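Free methionine-R-sulfoxide reductase (Saccharomyces cerevisiae, PDB 1F5M) catalyses the thioredoxin-dependent reduction of free methionine-R-sulfoxide to methionine, helping to protect the yeast cell against oxidative stress. Local coordinates at residues B[133-138]-B[168-173]; B[68-73]-B[80-85]; B[30-35]-B[47-52]. All coordinates share one frame; numbering follows the deposited sequence.

Interaction 1: B[133-138]-B[168-173]; sequences IVVPII and KLAKLI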
loop_
_atom_site.group_PDB
_atom_site.type_symbol
_atom_site.label_atom_id
_atom_site.label_comp_id
_atom_site.label_asym_id
_atom_site.label_seq_id
_atom_site.Cartn_x
_atom_site.Cartn_y
_atom_site.Cartn_z
ATOM N N ILE B 133 8.943 14.857 3.596
ATOM C CA ILE B 133 8.008 15.578 4.456
ATOM C C ILE B 133 7.263 14.557 5.292
ATOM O O ILE B 133 6.761 13.517 4.772
ATOM C CB ILE B 133 7.018 16.462 3.657
ATOM C CG1 ILE B 133 6.101 17.234 4.618
ATOM C CG2 ILE B 133 6.180 15.587 2.717
ATOM C CD1 ILE B 133 5.328 18.377 3.984
ATOM N N VAL B 134 7.213 14.806 6.594
ATOM C CA VAL B 134 6.518 13.883 7.502
ATOM C C VAL B 134 5.587 14.659 8.384
ATOM O O VAL B 134 5.980 15.623 9.054
ATOM C CB VAL B 134 7.469 13.080 8.405
ATOM C CG1 VAL B 134 6.665 12.063 9.214
ATOM C CG2 VAL B 134 8.499 12.383 7.568
ATOM N N VAL B 135 4.324 14.254 8.331
ATOM C CA VAL B 135 3.265 14.897 9.086
ATOM C C VAL B 135 2.676 13.933 10.124
ATOM O O VAL B 135 2.144 12.829 9.786
ATOM C CB VAL B 135 2.158 15.384 8.122
ATOM C CG1 VAL B 135 0.999 16.039 8.875
ATOM C CG2 VAL B 135 2.743 16.325 7.095
ATOM N N PRO B 136 2.751 14.308 11.407
ATOM C CA PRO B 136 2.192 13.404 12.435
ATOM C C PRO B 136 0.658 13.428 12.555
ATOM O O PRO B 136 0.018 14.474 12.423
ATOM C CB PRO B 136 2.882 13.872 13.707
ATOM C CG PRO B 136 2.952 15.328 13.505
ATOM C CD PRO B 136 3.331 15.515 12.024
ATOM N N ILE B 137 0.063 12.244 12.762
ATOM C CA ILE B 137 -1.374 12.109 12.898
ATOM C C ILE B 137 -1.621 12.133 14.398
ATOM O O ILE B 137 -1.063 11.318 15.124
ATOM C CB ILE B 137 -1.833 10.772 12.268
ATOM C CG1 ILE B 137 -1.544 10.812 10.750
ATOM C CG2 ILE B 137 -3.292 10.539 12.512
ATOM C CD1 ILE B 137 -1.491 9.421 10.132
ATOM N N ILE B 138 -2.461 13.060 14.856
ATOM C CA ILE B 138 -2.697 13.226 16.301
ATOM C C ILE B 138 -4.063 12.789 16.793
ATOM O O ILE B 138 -5.064 13.046 16.135
ATOM C CB ILE B 138 -2.485 14.723 16.700
ATOM C CG1 ILE B 138 -1.118 15.203 16.186
ATOM C CG2 ILE B 138 -2.651 14.892 18.211
ATOM C CD1 ILE B 138 0.052 14.471 16.807
ATOM N N LYS B 168 -4.382 18.649 7.330
ATOM C CA LYS B 168 -5.846 18.586 7.310
ATOM C C LYS B 168 -6.225 17.115 7.115
ATOM O O LYS B 168 -7.172 16.608 7.735
ATOM C CB LYS B 168 -6.418 19.344 6.136
ATOM C CG LYS B 168 -6.479 20.858 6.321
ATOM C CD LYS B 168 -6.804 21.545 4.975
ATOM C CE LYS B 168 -6.879 23.060 5.168
ATOM N NZ LYS B 168 -7.078 23.796 3.891
ATOM N N LEU B 169 -5.446 16.447 6.269
ATOM C CA LEU B 169 -5.681 15.044 5.963
ATOM C C LEU B 169 -5.489 14.172 7.195
ATOM O O LEU B 169 -6.216 13.197 7.385
ATOM C CB LEU B 169 -4.731 14.562 4.857
ATOM C CG LEU B 169 -4.868 13.065 4.468
ATOM C CD1 LEU B 169 -6.295 12.791 3.945
ATOM C CD2 LEU B 169 -3.840 12.735 3.371
ATOM N N ALA B 170 -4.485 14.504 7.995
ATOM C CA ALA B 170 -4.175 13.774 9.196
ATOM C C ALA B 170 -5.355 13.903 10.158
ATOM O O ALA B 170 -5.702 12.959 10.856
ATOM C CB ALA B 170 -2.839 14.330 9.843
ATOM N N LYS B 171 -5.969 15.077 10.207
ATOM C CA LYS B 171 -7.117 15.258 11.099
ATOM C C LYS B 171 -8.332 14.419 10.639
ATOM O O LYS B 171 -9.082 13.872 11.463
ATOM C CB LYS B 171 -7.474 16.745 11.187
ATOM C CG LYS B 171 -6.483 17.543 12.008
ATOM C CD LYS B 171 -6.839 19.017 11.977
ATOM C CE LYS B 171 -5.807 19.843 12.747
ATOM N NZ LYS B 171 -4.402 19.626 12.215
ATOM N N LEU B 172 -8.487 14.292 9.329
ATOM C CA LEU B 172 -9.587 13.530 8.747
ATOM C C LEU B 172 -9.385 12.041 8.980
ATOM O O LEU B 172 -10.366 11.257 9.050
ATOM C CB LEU B 172 -9.696 13.788 7.224
ATOM C CG LEU B 172 -10.231 15.116 6.714
ATOM C CD1 LEU B 172 -10.290 15.122 5.195
ATOM C CD2 LEU B 172 -11.605 15.356 7.301
ATOM N N ILE B 173 -8.119 11.647 9.071
ATOM C CA ILE B 173 -7.754 10.258 9.301
ATOM C C ILE B 173 -8.082 9.957 10.757
ATOM O O ILE B 173 -8.701 8.924 11.075
ATOM C CB ILE B 173 -6.230 10.047 9.028
ATOM C CG1 ILE B 173 -6.014 9.923 7.517
ATOM C CG2 ILE B 173 -5.684 8.835 9.790
ATOM C CD1 ILE B 173 -4.582 9.861 7.090
#
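In the GAF fold a central antiparallel sheet is covered on one side by helices, and here Ile137 and Val135 of strand 131-138 meet Ala170 and Ile173 of helix 160-176. Alanine at the point of closest approach illustrates how a small residue brings a helix down onto a strand: the local axes come within 7.3 Å at a crossing angle of -30°, and the CA atoms of Ile137 and Ala170 lie 4.9 Å apart. The methyl of Ala170 points toward the strand. Its CB sits 3.9 Å from the Pro136 carbonyl O, and 3.9 Å from CG1 of Ile137, while CG1 of Val135, two residues earlier in the strand, approaches it at 4.3 Å. Ile137 divides its branches between two partners. With CG1 beside the backbone N (chi1 -64°), CG2 is left anti to that N, and this methyl comes to rest 3.8 Å from the backbone O of Ala170 and 4.0 Å from the CG2 methyl of Ile173, whereas CG1 leans on the alanine. The two isoleucine side chains cross at about a right angle, meeting through their CG2 branches. Beyond this patch, Val135 also packs on Leu166 and Glu167 one turn earlier in the helix, and Ile173 continues onto Tyr32 of helix 21-36. On its sheet side, Ile137 is backbone hydrogen-bonded to Leu145 and Gly146. No hydrogen bond links strand and helix within the contact, which implies that shape and burial of aliphatic groups hold the two together, while the backbone bonds described for the strand run to its neighbour in the sheet.

Interaction 2: B[68-73]-B[80-85]; sequences GFYVTQ and LILGPF
Leu80 faces Thr72 in a non-hydrogen-bonded antiparallel pair and also meets Tyr70, its CB 3.9 Å from Tyr70 CB; its CD2 methyl lies near OG1 of Thr72, a hydroxyl that is bonded to the Thr144 carbonyl. Next comes Ile81, paired with Val71 in a hydrogen-bonded antiparallel bridge: Ile81 N reaches Val71 O at 2.7 Å in a nearly straight bond (172°), and Val71 N returns to Ile81 O. On the face shared with Val71, the extended Ile81 chain carries CD1 obliquely over the aliphatic part of Gln73, 3.3 Å from CB, a tight approach. Leu82 then packs against the Tyr70 ring, its CD2 methyl 4.0 Å above one face and displaced toward the rim, while the CD2 edge atom of the tyrosine comes 3.5 Å from Leu82 N. With chi1 at -82°, CG of Tyr70 lies anti to its carbonyl carbon, which swings the ring across the neighbouring strand and its OH to the carbonyl of Cys91, the residue disulfide-bonded to Cys125. Replacing Tyr70 by alanine would probably uncover Leu82 and leave the Cys91 carbonyl without this hydroxyl partner. The segments form the hairpin of strands 64-72 and 79-85 in the GAF sheet, and between Tyr70 and Gly68 a beta bulge shifts the pairing by one residue. Within it Gly83 N donates to Phe69 O at 2.8 Å. Pro84 O accepts from Phe69 N and also lies in the plane of the Phe69 ring at its edge, 3.4 Å from CD1. Finally, CB of Phe85 packs 3.7 Å from CA of Gly68, where the glycine's missing side chain permits the close pairing, and the Phe85 ring stacks on Trp66.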
loop_
_atom_site.group_PDB
_atom_site.type_symbol
_atom_site.label_atom_id
_atom_site.label_comp_id
_atom_site.label_asym_id
_atom_site.label_seq_id
_atom_site.Cartn_x
_atom_site.Cartn_y
_atom_site.Cartn_z
ATOM N N GLY B 68 3.271 7.179 2.005
ATOM C CA GLY B 68 2.656 6.194 2.865
ATOM C C GLY B 68 2.581 6.537 4.312
ATOM O O GLY B 68 2.702 7.714 4.708
ATOM N N PHE B 69 2.409 5.504 5.127
ATOM C CA PHE B 69 2.232 5.679 6.569
ATOM C C PHE B 69 2.998 4.735 7.504
ATOM O O PHE B 69 3.362 3.604 7.114
ATOM C CB PHE B 69 0.759 5.491 6.972
ATOM C CG PHE B 69 -0.221 6.359 6.212
ATOM C CD1 PHE B 69 -0.621 6.017 4.904
ATOM C CD2 PHE B 69 -0.660 7.568 6.770
ATOM C CE1 PHE B 69 -1.437 6.885 4.157
ATOM C CE2 PHE B 69 -1.485 8.445 6.013
ATOM C CZ PHE B 69 -1.860 8.100 4.714
ATOM N N TYR B 70 3.180 5.215 8.753
ATOM C CA TYR B 70 3.748 4.427 9.861
ATOM C C TYR B 70 2.713 4.645 10.957
ATOM O O TYR B 70 2.084 5.686 10.990
ATOM C CB TYR B 70 5.104 4.938 10.328
ATOM C CG TYR B 70 6.228 4.442 9.446
ATOM C CD1 TYR B 70 6.526 5.078 8.233
ATOM C CD2 TYR B 70 6.953 3.299 9.787
ATOM C CE1 TYR B 70 7.499 4.590 7.399
ATOM C CE2 TYR B 70 7.951 2.796 8.935
ATOM C CZ TYR B 70 8.216 3.440 7.750
ATOM O OH TYR B 70 9.200 2.951 6.879
ATOM N N VAL B 71 2.524 3.697 11.861
ATOM C CA VAL B 71 1.505 3.883 12.873
ATOM C C VAL B 71 2.147 3.454 14.166
ATOM O O VAL B 71 3.013 2.587 14.185
ATOM C CB VAL B 71 0.247 3.004 12.595
ATOM C CG1 VAL B 71 -0.366 3.359 11.204
ATOM C CG2 VAL B 71 0.643 1.531 12.653
ATOM N N THR B 72 1.725 4.076 15.247
ATOM C CA THR B 72 2.317 3.787 16.540
ATOM C C THR B 72 1.945 2.372 16.936
ATOM O O THR B 72 0.778 1.983 16.876
ATOM C CB THR B 72 1.845 4.828 17.588
ATOM O OG1 THR B 72 2.176 6.138 17.110
ATOM C CG2 THR B 72 2.536 4.612 18.950
ATOM N N GLN B 73 2.961 1.587 17.269
ATOM C CA GLN B 73 2.731 0.218 17.688
ATOM C C GLN B 73 1.838 0.255 18.928
ATOM O O GLN B 73 2.101 1.020 19.867
ATOM C CB GLN B 73 4.055 -0.464 18.033
ATOM C CG GLN B 73 3.861 -1.887 18.538
ATOM C CD GLN B 73 5.161 -2.531 18.989
ATOM O OE1 GLN B 73 6.085 -1.850 19.464
ATOM N NE2 GLN B 73 5.237 -3.858 18.867
ATOM N N LEU B 80 7.104 3.234 15.915
ATOM C CA LEU B 80 6.289 3.326 14.690
ATOM C C LEU B 80 6.477 2.030 13.903
ATOM O O LEU B 80 7.602 1.569 13.737
ATOM C CB LEU B 80 6.763 4.478 13.806
ATOM C CG LEU B 80 6.544 5.913 14.309
ATOM C CD1 LEU B 80 7.325 6.874 13.370
ATOM C CD2 LEU B 80 5.056 6.255 14.290
ATOM N N ILE B 81 5.387 1.462 13.427
ATOM C CA ILE B 81 5.429 0.228 12.625
ATOM C C ILE B 81 4.948 0.595 11.209
ATOM O O ILE B 81 3.960 1.336 11.052
ATOM C CB ILE B 81 4.458 -0.819 13.135
ATOM C CG1 ILE B 81 4.606 -0.983 14.641
ATOM C CG2 ILE B 81 4.729 -2.155 12.482
ATOM C CD1 ILE B 81 3.612 -2.015 15.154
ATOM N N LEU B 82 5.627 0.046 10.207
ATOM C CA LEU B 82 5.308 0.285 8.786
ATOM C C LEU B 82 3.838 -0.045 8.473
ATOM O O LEU B 82 3.370 -1.151 8.796
ATOM C CB LEU B 82 6.185 -0.612 7.904
ATOM C CG LEU B 82 6.640 -0.128 6.511
ATOM C CD1 LEU B 82 6.796 -1.313 5.588
ATOM C CD2 LEU B 82 5.744 0.883 5.950
ATOM N N GLY B 83 3.138 0.915 7.838
ATOM C CA GLY B 83 1.745 0.768 7.436
ATOM C C GLY B 83 1.677 0.834 5.914
ATOM O O GLY B 83 2.724 0.733 5.252
ATOM N N PRO B 84 0.478 0.992 5.314
ATOM C CA PRO B 84 0.283 1.068 3.852
ATOM C C PRO B 84 1.035 2.179 3.149
ATOM O O PRO B 84 1.136 3.341 3.650
ATOM C CB PRO B 84 -1.235 1.239 3.700
ATOM C CG PRO B 84 -1.792 0.564 4.927
ATOM C CD PRO B 84 -0.808 1.030 6.017
ATOM N N PHE B 85 1.551 1.849 1.970
ATOM C CA PHE B 85 2.298 2.831 1.217
ATOM C C PHE B 85 2.339 2.524 -0.264
ATOM O O PHE B 85 2.063 1.394 -0.690
ATOM C CB PHE B 85 3.756 2.892 1.726
ATOM C CG PHE B 85 4.590 1.647 1.393
ATOM C CD1 PHE B 85 5.240 1.524 0.157
ATOM C CD2 PHE B 85 4.674 0.593 2.305
ATOM C CE1 PHE B 85 5.975 0.337 -0.174
ATOM C CE2 PHE B 85 5.398 -0.588 2.005
ATOM C CZ PHE B 85 6.054 -0.714 0.756
#

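Interaction 3: B[30-35]-B[47-52]; sequences LSYEGL and SNASSL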
loop_
_atom_site.group_PDB
_atom_site.type_symbol
_atom_site.label_atom_id
_atom_site.label_comp_id
_atom_site.label_asym_id
_atom_site.label_seq_id
_atom_site.Cartn_x
_atom_site.Cartn_y
_atom_site.Cartn_z
ATOM N N LEU B 30 -11.542 15.638 -0.346
ATOM C CA LEU B 30 -12.935 15.226 -0.607
ATOM C C LEU B 30 -12.997 13.732 -0.956
ATOM O O LEU B 30 -13.902 13.041 -0.515
ATOM C CB LEU B 30 -13.544 16.036 -1.749
ATOM C CG LEU B 30 -13.731 17.520 -1.405
ATOM C CD1 LEU B 30 -14.299 18.270 -2.603
ATOM C CD2 LEU B 30 -14.665 17.627 -0.193
ATOM N N SER B 31 -12.048 13.237 -1.749
ATOM C CA SER B 31 -12.040 11.806 -2.078
ATOM C C SER B 31 -11.769 10.981 -0.804
ATOM O O SER B 31 -12.378 9.955 -0.583
ATOM C CB SER B 31 -10.959 11.482 -3.115
ATOM O OG SER B 31 -11.276 11.955 -4.426
ATOM N N TYR B 32 -10.831 11.406 0.030
ATOM C CA TYR B 32 -10.544 10.636 1.225
ATOM C C TYR B 32 -11.795 10.534 2.094
ATOM O O TYR B 32 -12.099 9.482 2.649
ATOM C CB TYR B 32 -9.407 11.264 2.034
ATOM C CG TYR B 32 -9.217 10.549 3.340
ATOM C CD1 TYR B 32 -8.472 9.390 3.394
ATOM C CD2 TYR B 32 -9.922 10.946 4.482
ATOM C CE1 TYR B 32 -8.421 8.628 4.517
ATOM C CE2 TYR B 32 -9.888 10.175 5.638
ATOM C CZ TYR B 32 -9.129 9.004 5.630
ATOM O OH TYR B 32 -9.111 8.178 6.702
ATOM N N GLU B 33 -12.517 11.640 2.221
ATOM C CA GLU B 33 -13.737 11.682 3.018
ATOM C C GLU B 33 -14.786 10.709 2.447
ATOM O O GLU B 33 -15.386 9.920 3.166
ATOM C CB GLU B 33 -14.255 13.123 3.004
ATOM C CG GLU B 33 -15.603 13.386 3.684
ATOM C CD GLU B 33 -15.967 14.880 3.614
ATOM O OE1 GLU B 33 -15.118 15.712 4.061
ATOM O OE2 GLU B 33 -17.076 15.204 3.111
ATOM N N GLY B 34 -15.005 10.758 1.152
ATOM C CA GLY B 34 -15.973 9.856 0.580
ATOM C C GLY B 34 -15.540 8.390 0.631
ATOM O O GLY B 34 -16.385 7.516 0.798
ATOM N N LEU B 35 -14.238 8.121 0.473
ATOM C CA LEU B 35 -13.726 6.753 0.495
ATOM C C LEU B 35 -13.680 6.152 1.879
ATOM O O LEU B 35 -13.786 4.919 2.025
ATOM C CB LEU B 35 -12.322 6.704 -0.121
ATOM C CG LEU B 35 -12.301 6.930 -1.636
ATOM C CD1 LEU B 35 -10.902 7.242 -2.106
ATOM C CD2 LEU B 35 -12.857 5.683 -2.334
ATOM N N SER B 47 -4.728 2.633 3.257
ATOM C CA SER B 47 -4.253 2.104 1.997
ATOM C C SER B 47 -4.757 2.953 0.847
ATOM O O SER B 47 -4.006 3.229 -0.057
ATOM C CB SER B 47 -4.724 0.657 1.812
ATOM O OG SER B 47 -4.058 -0.162 2.760
ATOM N N ASN B 48 -6.042 3.316 0.836
ATOM C CA ASN B 48 -6.552 4.162 -0.244
ATOM C C ASN B 48 -5.933 5.552 -0.109
ATOM O O ASN B 48 -5.586 6.195 -1.105
ATOM C CB ASN B 48 -8.071 4.258 -0.202
ATOM C CG ASN B 48 -8.723 3.123 -0.998
ATOM O OD1 ASN B 48 -8.116 2.610 -1.916
ATOM N ND2 ASN B 48 -9.931 2.759 -0.664
ATOM N N ALA B 49 -5.761 5.990 1.116
ATOM C CA ALA B 49 -5.095 7.290 1.294
ATOM C C ALA B 49 -3.711 7.310 0.621
ATOM O O ALA B 49 -3.369 8.273 -0.089
ATOM C CB ALA B 49 -4.947 7.582 2.745
ATOM N N SER B 50 -2.898 6.270 0.843
ATOM C CA SER B 50 -1.563 6.268 0.257
ATOM C C SER B 50 -1.666 6.392 -1.269
ATOM O O SER B 50 -0.869 7.071 -1.897
ATOM C CB SER B 50 -0.777 5.001 0.671
ATOM O OG SER B 50 -1.272 3.841 0.021
ATOM N N SER B 51 -2.668 5.763 -1.882
ATOM C CA SER B 51 -2.813 5.868 -3.328
ATOM C C SER B 51 -3.218 7.306 -3.784
ATOM O O SER B 51 -2.782 7.799 -4.827
ATOM C CB SER B 51 -3.863 4.861 -3.772
ATOM O OG SER B 51 -4.023 4.919 -5.145
ATOM N N LEU B 52 -4.052 7.970 -2.995
ATOM C CA LEU B 52 -4.529 9.329 -3.276
ATOM C C LEU B 52 -3.299 10.263 -3.266
ATOM O O LEU B 52 -3.040 10.997 -4.247
ATOM C CB LEU B 52 -5.540 9.786 -2.180
ATOM C CG LEU B 52 -6.967 9.218 -2.305
ATOM C CD1 LEU B 52 -7.899 9.710 -1.160
ATOM C CD2 LEU B 52 -7.527 9.660 -3.684
HETATM O O HOH W 1 -11.005 3.664 1.667
#
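Leu52 is the side chain that three residues of helix 21-36 close around. Its CD1 methyl presses on the backbone, 3.6 Å from Tyr32 N, with CB of Tyr32 at 3.9 Å, while its other branch, CD2, lies against CB of Ser31. From the C-terminal side Leu35 reaches toward it tip to tip, the two CD1 methyls 4.0 Å apart. One turn earlier in helix 42-59, the Ala49 methyl approaches the Tyr32 ring obliquely, 4.0 Å from both CD1 and CE1. Tyr32 holds CG anti to the backbone N (chi1 174°), a torsion that brings its ring to Ala49 and sends its hydroxyl on to a hydrogen bond with Ser176 OG near the end of helix 160-176. A polar link finishes the contact at Asn48: a water accepts a bond from ND2 at 2.7 Å and donates to the Leu35 carbonyl O at 3.1 Å, bridging helices that make no direct hydrogen bond here. The carboxamide oxygen of Asn48 is taken by Ala90 N of the second subunit, and Leu35 O also receives Gln92 NE2 of that subunit, so both ends of the water bridge are tied to the dimer partner. Ser31 OG is fixed in turn by His12, from the N-terminal region, and by the Gln27 carbonyl. The short segments run nearly antiparallel, at 161°, with axes 10.3 Å apart at closest, a spacing that leucine and tyrosine side chains fill. Such a pair of consecutive antiparallel helices is a helical hairpin, and here it joins helix 160-176 in the helical layer that flanks the sheet of this GAF domain.

In the fold
The three contacts illustrate how a layered fold is assembled. Along the chain interaction 3 closes first, interaction 2 follows and interaction 1 comes last, so each pairing is completed before the next begins. Their centres lie about 12 Å (1 and 2), 13 Å (1 and 3) and 16 Å (2 and 3) apart. Interactions 1 and 2 share the antiparallel sheet, and Phe69 joins them by packing on Ile137 and Ile173. The same ring meets Ala49 and Ser50 of interaction 3, while Tyr32 touches helix 160-176. Shared side chains thus connect the sheet and the helices, consistent with one continuous core, and interactions 2 and 3 also face the second subunit, tying that core to the dimer.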